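Local coordinates for protein hydrolase (PDB 5HOE) that probably hydrolyses ester bonds as a carbohydrate acetylesterase of the SGNH (GDSL-like) hydrolase family that assembles as an octamer, at residues A[50-53]-A[54-58]. Residues are numbered along the deposited sequence; the frame is centred on the assembly and turned at random.
Sequences GAMA and ARLGD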
loop_
_atom_site.group_PDB
_atom_site.type_symbol
_atom_site.label_atom_id
_atom_site.label_comp_id
_atom_site.label_asym_id
_atom_site.label_seq_id
_atom_site.Cartn_x
_atom_site.Cartn_y
_atom_site.Cartn_z
ATOM N N GLY A 50 24.264 31.993 2.805
ATOM C CA GLY A 50 24.518 33.351 2.334
ATOM C C GLY A 50 25.943 33.799 2.588
ATOM O O GLY A 50 26.530 34.540 1.784
ATOM N N ALA A 51 26.512 33.373 3.712
ATOM C CA ALA A 51 27.917 33.629 4.004
ATOM C C ALA A 51 28.839 32.895 3.036
ATOM O O ALA A 51 29.871 33.440 2.622
ATOM C CB ALA A 51 28.218 33.224 5.450
ATOM N N MET A 52 28.503 31.651 2.681
ATOM C CA MET A 52 29.282 30.929 1.675
ATOM C C MET A 52 29.189 31.628 0.327
ATOM O O MET A 52 30.209 31.812 -0.364
ATOM C CB MET A 52 28.769 29.490 1.559
ATOM C CG MET A 52 29.578 28.634 0.596
ATOM S SD MET A 52 28.790 27.108 0.075
ATOM C CE MET A 52 27.333 27.696 -0.781
ATOM N N ALA A 53 27.981 32.076 -0.044
ATOM C CA ALA A 53 27.804 32.766 -1.325
ATOM C C ALA A 53 28.615 34.056 -1.384
ATOM O O ALA A 53 29.191 34.394 -2.430
ATOM C CB ALA A 53 26.323 33.054 -1.559
ATOM N N ALA A 54 28.665 34.802 -0.278
ATOM C CA ALA A 54 29.435 36.037 -0.256
ATOM C C ALA A 54 30.919 35.765 -0.497
ATOM O O ALA A 54 31.576 36.479 -1.266
ATOM C CB ALA A 54 29.232 36.742 1.084
ATOM N N ARG A 55 31.467 34.738 0.153
ATOM C CA ARG A 55 32.880 34.413 -0.036
ATOM C C ARG A 55 33.146 33.891 -1.447
ATOM O O ARG A 55 34.180 34.206 -2.051
ATOM C CB ARG A 55 33.307 33.384 1.018
ATOM C CG ARG A 55 34.771 32.972 0.983
ATOM C CD ARG A 55 35.669 33.963 1.736
ATOM N NE ARG A 55 36.558 33.266 2.670
ATOM C CZ ARG A 55 36.878 33.702 3.883
ATOM N NH1 ARG A 55 36.385 34.839 4.348
ATOM N NH2 ARG A 55 37.692 32.986 4.643
ATOM N N LEU A 56 32.215 33.109 -2.000
ATOM C CA LEU A 56 32.418 32.523 -3.325
ATOM C C LEU A 56 32.392 33.570 -4.437
ATOM O O LEU A 56 33.157 33.463 -5.402
ATOM C CB LEU A 56 31.373 31.434 -3.577
ATOM C CG LEU A 56 31.580 30.133 -2.802
ATOM C CD1 LEU A 56 30.390 29.209 -2.999
ATOM C CD2 LEU A 56 32.863 29.435 -3.258
ATOM N N GLY A 57 31.520 34.573 -4.339
ATOM C CA GLY A 57 31.442 35.624 -5.342
ATOM C C GLY A 57 30.357 35.365 -6.375
ATOM O O GLY A 57 29.668 34.342 -6.371
ATOM N N ASP A 58 30.200 36.322 -7.289
ATOM C CA ASP A 58 29.091 36.243 -8.239
ATOM C C ASP A 58 29.353 35.295 -9.408
ATOM O O ASP A 58 28.525 35.223 -10.325
ATOM C CB ASP A 58 28.682 37.635 -8.724
ATOM C CG ASP A 58 29.805 38.364 -9.406
ATOM O OD1 ASP A 58 30.589 37.707 -10.124
ATOM O OD2 ASP A 58 29.905 39.594 -9.221
#
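The last two turns of helix 48-56 bring Met52 and Leu56 together one turn apart, a worked example of how a surface helix keeps one apolar face and then stops at a glycine. Four successive i to i+4 backbone bonds, between 2.9 and 3.2 Å long, carry the coil to its end: Ala54 N to Gly50 O, Arg55 N to Ala51 O, Leu56 N to Met52 O, and Gly57 N to Ala53 O. With a positive phi of 96°, Gly57 is the first residue to depart from helical geometry, yet its N-H still closes the last of these bonds.

On the apolar face, CG of Met52 lies 3.7 Å from CD1 of Leu56, and the two side chains cross at a slant. The methionine leaves the helix with CG anti to the backbone N (chi1 -176°), and its SD lies 4.1 Å from CD1 of Leu56. A bend at chi3 (62°) then keeps CE of Met52 at 4.1 Å from the same CD1 of Leu56. In the three-layer alpha/beta/alpha fold of SGNH hydrolases, Met52 and Ala53 rest on Ile62 of strand 60-66, an outermost strand of the parallel sheet within the chain, and Met52 also touches Ile222 and Ala223 of helix 212-229. Leu56 covers its own helix backbone too, its CG reaching 3.3 Å from Met52 O. Arg55, though exposed, lies against helix 212-229, touching His220 and Ala223, and its NE makes a long, weak ion pair with Asp224.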